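Local coordinates for protein galactokinase (Bifidobacterium longum subsp. infantis ATCC 15697 = JCM 1222 = DSM 20088, PDB 6TEQ) that probably phosphorylates galactose at the expense of ATP, as a galactokinase of the GHMP kinase family, and binds 2-deoxy-2-fluoro-galactose in its sugar pocket, at residues R77-S80 / K86-E89; E286-L291 / R299-V304; K323-L328 / I374-K379. One frame throughout, in Å; residues are numbered along the deposited sequence.

Contact 1: residues R77-S80 / K86-E89; sequences RVVS and KVAE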
ATOM      1  N   ARG A  77     -21.087 -10.496   9.568  1.00 16.32           N
ATOM      2  CA  ARG A  77     -21.595 -10.584   8.192  1.00 18.32           C
ATOM      3  C   ARG A  77     -20.919  -9.484   7.377  1.00 16.69           C
ATOM      4  O   ARG A  77     -21.014  -8.325   7.736  1.00 18.54           O
ATOM      5  CB  ARG A  77     -23.103 -10.538   8.071  1.00 20.74           C
ATOM      6  CG  ARG A  77     -23.812 -11.663   8.784  1.00 17.42           C
ATOM      7  CD  ARG A  77     -25.290 -11.633   8.590  1.00 18.95           C
ATOM      8  NE  ARG A  77     -25.865 -10.449   9.134  1.00 20.31           N
ATOM      9  CZ  ARG A  77     -27.110 -10.064   8.928  1.00 22.65           C
ATOM     10  NH1 ARG A  77     -27.930 -10.780   8.168  1.00 23.30           N
ATOM     11  NH2 ARG A  77     -27.526  -8.942   9.481  1.00 20.23           N
ATOM     12  N   VAL A  78     -20.441  -9.830   6.203  1.00 15.40           N
ATOM     13  CA  VAL A  78     -19.868  -8.834   5.282  1.00 16.06           C
ATOM     14  C   VAL A  78     -20.326  -9.151   3.869  1.00 13.80           C
ATOM     15  O   VAL A  78     -20.426 -10.325   3.468  1.00 17.66           O
ATOM     16  CB  VAL A  78     -18.328  -8.801   5.383  1.00 14.76           C
ATOM     17  CG1 VAL A  78     -17.893  -8.275   6.727  1.00 15.12           C
ATOM     18  CG2 VAL A  78     -17.652 -10.081   5.090  1.00 17.06           C
ATOM     19  N   VAL A  79     -20.477  -8.098   3.096  1.00 15.43           N
ATOM     20  CA  VAL A  79     -20.816  -8.213   1.667  1.00 15.48           C
ATOM     21  C   VAL A  79     -19.963  -7.186   0.937  1.00 16.88           C
ATOM     22  O   VAL A  79     -19.648  -6.117   1.542  1.00 15.53           O
ATOM     23  CB  VAL A  79     -22.321  -8.066   1.442  1.00 16.91           C
ATOM     24  CG1 VAL A  79     -22.774  -6.686   1.890  1.00 17.05           C
ATOM     25  CG2 VAL A  79     -22.727  -8.371  -0.014  1.00 20.28           C
ATOM     26  N   SER A  80     -19.647  -7.458  -0.312  1.00 17.63           N
ATOM     27  CA  SER A  80     -18.884  -6.507  -1.146  1.00 15.00           C
ATOM     28  C   SER A  80     -19.648  -6.231  -2.413  1.00 17.04           C
ATOM     29  O   SER A  80     -20.254  -7.187  -2.920  1.00 19.59           O
ATOM     30  CB  SER A  80     -17.527  -7.110  -1.491  1.00 19.35           C
ATOM     31  OG  SER A  80     -16.849  -6.375  -2.511  1.00 19.71           O
ATOM     32  N   LYS A  86     -23.550 -12.467  -2.366  1.00 21.06           N
ATOM     33  CA  LYS A  86     -22.737 -13.437  -1.584  1.00 27.09           C
ATOM     34  C   LYS A  86     -22.310 -12.782  -0.250  1.00 26.79           C
ATOM     35  O   LYS A  86     -21.250 -12.167  -0.162  1.00 25.16           O
ATOM     36  CB  LYS A  86     -21.528 -13.885  -2.415  0.90 31.88           C
ATOM     37  CG  LYS A  86     -21.072 -15.330  -2.257  0.70 37.59           C
ATOM     38  CD  LYS A  86     -19.995 -15.673  -3.274  0.70 36.36           C
ATOM     39  CE  LYS A  86     -19.694 -17.148  -3.393  0.60 41.69           C
ATOM     40  NZ  LYS A  86     -18.737 -17.614  -2.365  0.60 35.66           N
ATOM     41  N   VAL A  87     -23.124 -12.952   0.780  1.00 23.05           N
ATOM     42  CA  VAL A  87     -22.831 -12.545   2.175  1.00 21.24           C
ATOM     43  C   VAL A  87     -21.976 -13.631   2.840  1.00 19.97           C
ATOM     44  O   VAL A  87     -22.350 -14.830   2.894  1.00 24.82           O
ATOM     45  CB  VAL A  87     -24.097 -12.282   2.989  1.00 26.85           C
ATOM     46  CG1 VAL A  87     -23.705 -11.839   4.366  1.00 29.83           C
ATOM     47  CG2 VAL A  87     -25.018 -11.273   2.325  1.00 32.32           C
ATOM     48  N   ALA A  88     -20.862 -13.187   3.383  1.00 14.82           N
ATOM     49  CA  ALA A  88     -19.943 -14.066   4.110  1.00 18.44           C
ATOM     50  C   ALA A  88     -20.254 -13.937   5.591  1.00 19.07           C
ATOM     51  O   ALA A  88     -20.391 -12.836   6.074  1.00 22.06           O
ATOM     52  CB  ALA A  88     -18.504 -13.725   3.768  1.00 19.26           C
ATOM     53  N   GLU A  89     -20.212 -15.041   6.333  0.50 19.66           N
ATOM     54  CA  GLU A  89     -20.715 -15.057   7.731  0.50 22.07           C
ATOM     55  C   GLU A  89     -19.735 -15.889   8.570  0.50 20.41           C
ATOM     56  O   GLU A  89     -19.524 -17.062   8.202  0.50 21.55           O
ATOM     57  CB  GLU A  89     -22.189 -15.503   7.658  0.50 25.13           C
ATOM     58  CG  GLU A  89     -22.681 -16.333   8.830  0.50 27.77           C
ATOM     59  CD  GLU A  89     -23.053 -15.561  10.068  0.50 23.82           C
ATOM     60  OE1 GLU A  89     -22.293 -14.644  10.421  0.50 29.37           O
ATOM     61  OE2 GLU A  89     -24.066 -15.914  10.701  0.50 29.32           O
TER
HETATM   62  O   HOH W   1     -19.823 -10.096  -1.312  1.00 21.79           O
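V78 and A88 form an antiparallel hydrogen-bonded pair at the heart of a beta hairpin. V78 N donates to A88 O at 3.0 Å. A88 N donates back to V78 O at 2.9 Å, with an N-H...O angle of 168°. On the face shared by these two residues, V78 CG2 lies 4.0 Å from A88 CB.

R77 and E89 make the neighbouring non-hydrogen-bonded pair on the other face. V87 meets two residues of the partner strand with its two methyls. With chi1 at -178°, CG1 points opposite the backbone N; it runs along its own strand and reaches R77 CB at 4.0 Å. CG2 leans across toward the partner strand, and stands 4.3 Å from V79 CB.

R77 touches E89 through its aliphatic part: in the conformer given for E89, one of two, OE1 lies 3.7 Å from R77 CG. The charged atoms of the two residues are not in contact. The arginine chain bends at chi3 (-63°), and its NE forms a salt bridge with D126 on strand 125-131. Further along the hairpin a water takes the place of a direct bond between the strands. It accepts from S80 N at 2.8 Å and meets K86 O at the same distance, 2.8 Å. S80 belongs to the ADP site, which is empty of nucleotide here.

Strand 75-80 lies between strand 86-91 and strand 125-131, antiparallel to the first and parallel to the second. The backbone of strand 125-131 bonds to R77 and V79. Helix 12-27 covers R77, V79 and V87 through T26 and Y27. W103 and S104 lie against V78, and S104 also touches A88.

Contact 2: residues E286-L291 / R299-V304; sequences ETLDAL and RVRHVV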
ATOM      1  N   GLU A 286      32.142  -4.508   1.828  1.00 15.25           N
ATOM      2  CA  GLU A 286      32.525  -5.318   3.004  1.00 16.67           C
ATOM      3  C   GLU A 286      31.274  -6.040   3.485  1.00 17.52           C
ATOM      4  O   GLU A 286      31.402  -7.167   4.010  1.00 20.02           O
ATOM      5  CB  GLU A 286      33.199  -4.486   4.070  1.00 16.78           C
ATOM      6  CG  GLU A 286      34.580  -4.000   3.622  1.00 17.86           C
ATOM      7  CD  GLU A 286      35.245  -3.036   4.582  1.00 24.28           C
ATOM      8  OE1 GLU A 286      34.601  -2.669   5.573  1.00 27.46           O
ATOM      9  OE2 GLU A 286      36.360  -2.613   4.285  1.00 21.98           O
ATOM     10  N   THR A 287      30.112  -5.407   3.375  1.00 16.70           N
ATOM     11  CA  THR A 287      28.867  -6.059   3.792  1.00 17.15           C
ATOM     12  C   THR A 287      28.573  -7.198   2.843  1.00 17.72           C
ATOM     13  O   THR A 287      28.321  -8.282   3.307  1.00 16.24           O
ATOM     14  CB  THR A 287      27.702  -5.074   3.784  1.00 15.48           C
ATOM     15  OG1 THR A 287      28.032  -3.984   4.648  1.00 18.48           O
ATOM     16  CG2 THR A 287      26.412  -5.764   4.125  1.00 17.91           C
ATOM     17  N   LEU A 288      28.594  -6.950   1.540  1.00 15.58           N
ATOM     18  CA  LEU A 288      28.187  -8.029   0.606  1.00 18.78           C
ATOM     19  C   LEU A 288      29.213  -9.166   0.672  1.00 15.33           C
ATOM     20  O   LEU A 288      28.793 -10.310   0.461  1.00 16.73           O
ATOM     21  CB  LEU A 288      28.062  -7.470  -0.797  1.00 16.11           C
ATOM     22  CG  LEU A 288      27.075  -6.348  -0.960  1.00 16.36           C
ATOM     23  CD1 LEU A 288      26.943  -5.953  -2.420  1.00 19.01           C
ATOM     24  CD2 LEU A 288      25.736  -6.697  -0.338  1.00 21.09           C
ATOM     25  N   ASP A 289      30.487  -8.882   1.016  1.00 15.28           N
ATOM     26  CA  ASP A 289      31.511  -9.967   1.161  1.00 17.75           C
ATOM     27  C   ASP A 289      31.150 -10.974   2.268  1.00 17.42           C
ATOM     28  O   ASP A 289      31.578 -12.147   2.158  1.00 20.09           O
ATOM     29  CB  ASP A 289      32.912  -9.389   1.326  1.00 19.26           C
ATOM     30  CG  ASP A 289      33.578  -8.952   0.028  1.00 19.44           C
ATOM     31  OD1 ASP A 289      33.058  -9.277  -1.108  1.00 19.29           O
ATOM     32  OD2 ASP A 289      34.633  -8.293   0.169  1.00 21.58           O
ATOM     33  N   ALA A 290      30.371 -10.548   3.247  1.00 18.50           N
ATOM     34  CA  ALA A 290      29.939 -11.360   4.394  1.00 21.52           C
ATOM     35  C   ALA A 290      28.728 -12.264   4.038  1.00 18.91           C
ATOM     36  O   ALA A 290      28.379 -13.156   4.854  1.00 22.94           O
ATOM     37  CB  ALA A 290      29.654 -10.433   5.558  1.00 23.86           C
ATOM     38  N   LEU A 291      28.162 -12.097   2.845  1.00 19.06           N
ATOM     39  CA  LEU A 291      27.018 -12.857   2.309  1.00 17.43           C
ATOM     40  C   LEU A 291      27.489 -13.756   1.183  1.00 21.63           C
ATOM     41  O   LEU A 291      27.636 -13.321   0.059  1.00 27.79           O
ATOM     42  CB  LEU A 291      25.956 -11.874   1.810  1.00 18.09           C
ATOM     43  CG  LEU A 291      25.466 -10.788   2.769  1.00 19.08           C
ATOM     44  CD1 LEU A 291      24.532  -9.808   2.042  1.00 18.89           C
ATOM     45  CD2 LEU A 291      24.771 -11.367   4.006  1.00 20.08           C
ATOM     46  N   ARG A 299      19.779  -8.829  -3.062  1.00 12.63           N
ATOM     47  CA  ARG A 299      18.660  -8.364  -2.217  1.00 13.41           C
ATOM     48  C   ARG A 299      19.143  -7.288  -1.231  1.00 11.21           C
ATOM     49  O   ARG A 299      18.458  -6.267  -1.095  1.00 15.42           O
ATOM     50  CB  ARG A 299      17.981  -9.477  -1.448  1.00 15.79           C
ATOM     51  CG  ARG A 299      17.520 -10.675  -2.258  1.00 15.74           C
ATOM     52  CD  ARG A 299      16.637 -10.308  -3.425  1.00 14.35           C
ATOM     53  NE  ARG A 299      16.056 -11.457  -4.063  1.00 13.01           N
ATOM     54  CZ  ARG A 299      16.196 -11.853  -5.346  1.00 15.00           C
ATOM     55  NH1 ARG A 299      16.897 -11.146  -6.236  1.00 15.53           N
ATOM     56  NH2 ARG A 299      15.613 -12.985  -5.734  1.00 16.78           N
ATOM     57  N   VAL A 300      20.238  -7.503  -0.545  1.00 14.19           N
ATOM     58  CA  VAL A 300      20.827  -6.524   0.425  1.00 14.64           C
ATOM     59  C   VAL A 300      21.231  -5.234  -0.271  1.00 15.61           C
ATOM     60  O   VAL A 300      20.894  -4.134   0.187  1.00 14.82           O
ATOM     61  CB  VAL A 300      21.964  -7.128   1.255  1.00 13.49           C
ATOM     62  CG1 VAL A 300      22.742  -6.073   2.092  1.00 15.15           C
ATOM     63  CG2 VAL A 300      21.358  -8.170   2.164  1.00 14.10           C
ATOM     64  N   ARG A 301      21.831  -5.327  -1.440  1.00 15.46           N
ATOM     65  CA  ARG A 301      22.207  -4.104  -2.186  1.00 14.18           C
ATOM     66  C   ARG A 301      20.932  -3.295  -2.472  1.00 12.43           C
ATOM     67  O   ARG A 301      20.949  -2.087  -2.343  1.00 13.22           O
ATOM     68  CB  ARG A 301      23.027  -4.463  -3.415  1.00 14.55           C
ATOM     69  CG  ARG A 301      23.360  -3.262  -4.282  1.00 16.85           C
ATOM     70  CD  ARG A 301      24.468  -3.580  -5.235  1.00 16.27           C
ATOM     71  NE  ARG A 301      23.995  -4.542  -6.164  1.00 14.87           N
ATOM     72  CZ  ARG A 301      24.669  -5.575  -6.564  1.00 16.87           C
ATOM     73  NH1 ARG A 301      25.888  -5.770  -6.056  1.00 23.14           N
ATOM     74  NH2 ARG A 301      24.098  -6.432  -7.408  1.00 22.60           N
ATOM     75  N   HIS A 302      19.857  -3.937  -2.958  1.00 13.48           N
ATOM     76  CA  HIS A 302      18.598  -3.223  -3.198  1.00 13.38           C
ATOM     77  C   HIS A 302      18.246  -2.537  -1.886  1.00 11.00           C
ATOM     78  O   HIS A 302      17.939  -1.360  -1.950  1.00 11.97           O
ATOM     79  CB  HIS A 302      17.474  -4.174  -3.630  1.00 12.00           C
ATOM     80  CG  HIS A 302      16.194  -3.427  -3.547  1.00 13.28           C
ATOM     81  ND1 HIS A 302      15.882  -2.483  -4.440  1.00 12.03           N
ATOM     82  CD2 HIS A 302      15.221  -3.450  -2.619  1.00 11.27           C
ATOM     83  CE1 HIS A 302      14.789  -1.835  -4.057  1.00 12.19           C
ATOM     84  NE2 HIS A 302      14.337  -2.444  -2.942  1.00 11.68           N
ATOM     85  N   VAL A 303      18.178  -3.256  -0.732  1.00 11.99           N
ATOM     86  CA  VAL A 303      17.549  -2.637   0.454  1.00 12.98           C
ATOM     87  C   VAL A 303      18.381  -1.411   0.860  1.00 11.93           C
ATOM     88  O   VAL A 303      17.843  -0.359   1.212  1.00 11.92           O
ATOM     89  CB  VAL A 303      17.399  -3.652   1.587  1.00 13.76           C
ATOM     90  CG1 VAL A 303      16.942  -2.987   2.848  1.00 15.34           C
ATOM     91  CG2 VAL A 303      16.412  -4.751   1.183  1.00 12.29           C
ATOM     92  N   VAL A 304      19.679  -1.565   0.822  1.00 11.71           N
ATOM     93  CA  VAL A 304      20.592  -0.527   1.331  1.00 14.09           C
ATOM     94  C   VAL A 304      20.481   0.679   0.425  1.00 12.47           C
ATOM     95  O   VAL A 304      20.342   1.781   0.942  1.00 14.26           O
ATOM     96  CB  VAL A 304      22.028  -1.049   1.379  1.00 11.69           C
ATOM     97  CG1 VAL A 304      23.036   0.073   1.477  1.00 15.46           C
ATOM     98  CG2 VAL A 304      22.174  -2.038   2.495  1.00 13.98           C
TER
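L288 and V300 meet because of how each is turned about chi1. L288 places CG anti to its carbonyl carbon (chi1 -59°). An extended chi2 carries CD1 toward R301, while the branch CD2 meets V300 CG1 at 3.9 Å. V300 has CG1 opposite its backbone N (chi1 170°), which puts CG2 beside that N. CG1 faces L288 and, less closely, T287 and L291; CG2 goes to L291. The motif is a helix-loop-helix: helix 280-289 and helix 294-318 follow each other in the chain, and apolar side chains join them across the short connection.

V300 is the hub of the contact. The side chains of L288 and V300 lie alongside and point opposite ways, while L291 crosses V300 at a slant. T287 adds a looser touch through its methyl, with CG2 4.2 Å from V300 CG1. Its hydroxyl OG1 bonds back to A283 O, within its own helix.

R301 flanks this apolar group. Its chain bends at chi3 (67°) and runs roughly perpendicular to L288. NH1 comes 3.8 Å from L288 CD1, approaching obliquely. The polar partner of the guanidinium lies elsewhere: NH2 forms a salt bridge with D339.

L291 N donates to L288 O at 3.0 Å, which holds the L291 backbone near L288. K297 NZ, on helix 294-318, hydrogen-bonds to both L288 O and L291 O and so links that helix to segment 286-291. A258 of helix 247-262 also packs on V300, and T270 and I274 of helix 267-276 pack on T287. The tightest apolar approach between the two segments is that of L291 CD1 to V300 CG2, at 3.6 Å.

Contact 3: residues K323-L328 / I374-K379; sequences KAAGRL and IALVDK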
ATOM      1  N   LYS A 323      14.071  16.546 -12.165  1.00 11.83           N
ATOM      2  CA  LYS A 323      14.944  15.605 -12.892  1.00 12.49           C
ATOM      3  C   LYS A 323      15.609  14.646 -11.929  1.00 12.86           C
ATOM      4  O   LYS A 323      15.650  13.475 -12.221  1.00 14.02           O
ATOM      5  CB  LYS A 323      15.916  16.392 -13.787  1.00 15.33           C
ATOM      6  CG  LYS A 323      15.241  17.132 -14.952  1.00 17.69           C
ATOM      7  CD  LYS A 323      16.266  17.798 -15.886  1.00 23.61           C
ATOM      8  CE  LYS A 323      15.766  18.507 -17.117  1.00 33.59           C
ATOM      9  N   ALA A 324      16.164  15.161 -10.837  1.00 13.04           N
ATOM     10  CA  ALA A 324      16.826  14.321  -9.826  1.00 12.01           C
ATOM     11  C   ALA A 324      15.791  13.382  -9.202  1.00 11.55           C
ATOM     12  O   ALA A 324      16.088  12.180  -9.048  1.00 13.45           O
ATOM     13  CB  ALA A 324      17.543  15.197  -8.829  1.00 13.92           C
ATOM     14  N   ALA A 325      14.608  13.878  -8.908  1.00 10.70           N
ATOM     15  CA  ALA A 325      13.528  13.054  -8.325  1.00 10.52           C
ATOM     16  C   ALA A 325      13.220  11.901  -9.287  1.00 13.12           C
ATOM     17  O   ALA A 325      13.092  10.723  -8.863  1.00 11.91           O
ATOM     18  CB  ALA A 325      12.337  13.916  -7.998  1.00 12.83           C
ATOM     19  N   GLY A 326      13.075  12.232 -10.568  1.00 11.63           N
ATOM     20  CA  GLY A 326      12.796  11.213 -11.589  1.00 12.18           C
ATOM     21  C   GLY A 326      13.924  10.213 -11.727  1.00 11.06           C
ATOM     22  O   GLY A 326      13.633   9.013 -11.857  1.00 13.05           O
ATOM     23  N   ARG A 327      15.199  10.643 -11.653  1.00 12.12           N
ATOM     24  CA  ARG A 327      16.329   9.673 -11.730  1.00 12.15           C
ATOM     25  C   ARG A 327      16.254   8.703 -10.541  1.00 11.19           C
ATOM     26  O   ARG A 327      16.589   7.544 -10.672  1.00 12.16           O
ATOM     27  CB  ARG A 327      17.671  10.412 -11.772  1.00 15.02           C
ATOM     28  CG  ARG A 327      17.825  11.147 -13.090  1.00 13.14           C
ATOM     29  CD  ARG A 327      19.203  11.660 -13.244  1.00 18.12           C
ATOM     30  NE  ARG A 327      19.495  12.716 -12.350  1.00 19.34           N
ATOM     31  CZ  ARG A 327      19.441  14.019 -12.677  1.00 21.62           C
ATOM     32  NH1 ARG A 327      18.980  14.416 -13.857  1.00 22.54           N
ATOM     33  NH2 ARG A 327      19.761  14.891 -11.758  1.00 23.22           N
ATOM     34  N   LEU A 328      15.810   9.206  -9.410  1.00 10.86           N
ATOM     35  CA  LEU A 328      15.700   8.347  -8.185  1.00 11.34           C
ATOM     36  C   LEU A 328      14.575   7.317  -8.396  1.00 11.42           C
ATOM     37  O   LEU A 328      14.754   6.167  -8.049  1.00 11.65           O
ATOM     38  CB  LEU A 328      15.449   9.245  -6.985  1.00 10.30           C
ATOM     39  CG  LEU A 328      16.717   9.932  -6.496  1.00 11.36           C
ATOM     40  CD1 LEU A 328      16.425  11.199  -5.724  1.00 13.97           C
ATOM     41  CD2 LEU A 328      17.538   9.001  -5.635  1.00 12.21           C
ATOM     42  N   ILE A 374       4.183   3.859 -11.747  1.00 10.07           N
ATOM     43  CA  ILE A 374       3.984   5.297 -11.584  1.00  9.87           C
ATOM     44  C   ILE A 374       5.067   6.011 -12.375  1.00 11.27           C
ATOM     45  O   ILE A 374       6.147   5.497 -12.604  1.00 11.05           O
ATOM     46  CB  ILE A 374       3.977   5.693 -10.112  1.00 11.39           C
ATOM     47  CG1 ILE A 374       5.362   5.594  -9.503  1.00 12.65           C
ATOM     48  CG2 ILE A 374       2.915   4.887  -9.363  1.00 11.50           C
ATOM     49  CD1 ILE A 374       5.452   5.962  -8.044  1.00 12.20           C
ATOM     50  N   ALA A 375       4.733   7.219 -12.768  1.00 10.31           N
ATOM     51  CA  ALA A 375       5.657   8.092 -13.484  1.00 11.20           C
ATOM     52  C   ALA A 375       5.399   9.537 -13.118  1.00 11.21           C
ATOM     53  O   ALA A 375       4.220  10.005 -13.103  1.00 12.78           O
ATOM     54  CB  ALA A 375       5.506   7.861 -14.985  1.00 12.46           C
ATOM     55  N   LEU A 376       6.478  10.255 -12.894  1.00 11.43           N
ATOM     56  CA  LEU A 376       6.457  11.713 -12.754  1.00 12.40           C
ATOM     57  C   LEU A 376       6.524  12.210 -14.183  1.00 11.77           C
ATOM     58  O   LEU A 376       7.514  11.977 -14.835  1.00 14.37           O
ATOM     59  CB  LEU A 376       7.623  12.205 -11.914  1.00 14.96           C
ATOM     60  CG  LEU A 376       7.484  12.005 -10.431  1.00 17.61           C
ATOM     61  CD1 LEU A 376       8.854  12.314  -9.767  1.00 16.85           C
ATOM     62  CD2 LEU A 376       6.393  12.879  -9.822  1.00 17.85           C
ATOM     63  N   VAL A 377       5.499  12.959 -14.582  1.00 11.29           N
ATOM     64  CA  VAL A 377       5.393  13.491 -15.935  1.00 11.65           C
ATOM     65  C   VAL A 377       4.967  14.950 -15.855  1.00 13.43           C
ATOM     66  O   VAL A 377       4.451  15.385 -14.833  1.00 13.90           O
ATOM     67  CB  VAL A 377       4.412  12.669 -16.778  1.00 13.17           C
ATOM     68  CG1 VAL A 377       4.735  11.209 -16.733  1.00 13.36           C
ATOM     69  CG2 VAL A 377       2.987  12.913 -16.367  1.00 12.89           C
ATOM     70  N   ASP A 378       5.143  15.671 -16.953  1.00 14.26           N
ATOM     71  CA  ASP A 378       4.595  17.043 -16.970  1.00 15.42           C
ATOM     72  C   ASP A 378       3.074  17.014 -16.957  1.00 13.37           C
ATOM     73  O   ASP A 378       2.436  16.124 -17.579  1.00 15.77           O
ATOM     74  CB  ASP A 378       5.084  17.853 -18.150  1.00 17.00           C
ATOM     75  CG  ASP A 378       6.572  18.203 -18.042  1.00 20.34           C
ATOM     76  OD1 ASP A 378       7.039  18.538 -16.910  1.00 21.98           O
ATOM     77  OD2 ASP A 378       7.253  18.043 -19.023  1.00 24.79           O
ATOM     78  N   LYS A 379       2.498  18.007 -16.318  1.00 13.58           N
ATOM     79  CA  LYS A 379       1.036  18.143 -16.298  1.00 15.08           C
ATOM     80  C   LYS A 379       0.539  18.138 -17.732  1.00 15.41           C
ATOM     81  O   LYS A 379       1.123  18.896 -18.552  1.00 16.76           O
ATOM     82  CB  LYS A 379       0.697  19.481 -15.691  1.00 19.05           C
ATOM     83  CG  LYS A 379      -0.759  19.856 -15.548  1.00 27.01           C
ATOM     84  CD  LYS A 379      -1.003  21.357 -15.204  1.00 34.46           C
ATOM     85  CE  LYS A 379       0.022  22.420 -15.623  1.00 28.37           C
ATOM     86  NZ  LYS A 379      -0.210  23.664 -14.848  1.00 34.81           N
TER
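L376 reaches from strand 372-378 to A325 and G326 on helix 322-338. This is helix-on-sheet packing in the C-terminal part of the GHMP kinase fold, where a helical layer lies against a mixed beta sheet. L376 gives up the most surface. A325 and G326 follow, with similar small shares.

The leucine points from the strand toward the helix. Its CG lies anti to the carbonyl carbon (chi1 -77°), and chi2 near 170° carries CD1 outward as the extended end of the chain. This one methyl does the touching on both helix residues.

A325 offers its CB toward the sheet, and that methyl also marks the seam with helix 294-318, where it meets F313. G326 has no side chain, so L376 meets its backbone directly. The two alpha carbons, CA of G326 and CA of L376, are 6.5 Å apart. The contact is small and wholly apolar on the strand side.

L376 is fixed in its sheet by backbone bonds to Y360 and G361, and its side chain also touches L232 of strand 230-236. At the helix, L376 CD1 lies 4.2 Å from A325 CB and 4.3 Å from G326 N.

How the contacts relate
The contacts come in series along the chain, in the order 1, 2, 3. Contact 1 is the outlier. Its hairpin belongs to the eight-strand sheet, and its centre is about 46 Å from that of contact 2 and about 42 Å from that of contact 3, on the opposite side of the chain's centre. Contacts 2 and 3 are nearer neighbours, with centres about 27 Å apart and nearest atoms about 9 Å apart. They do not touch, but helix 294-318 and helix 322-338 are consecutive. Contact 2 joins helices; contact 3 joins a helix to the five-strand sheet. The contact 1 hairpin carries S80 of the ADP site; contacts 2 and 3 pack the far side.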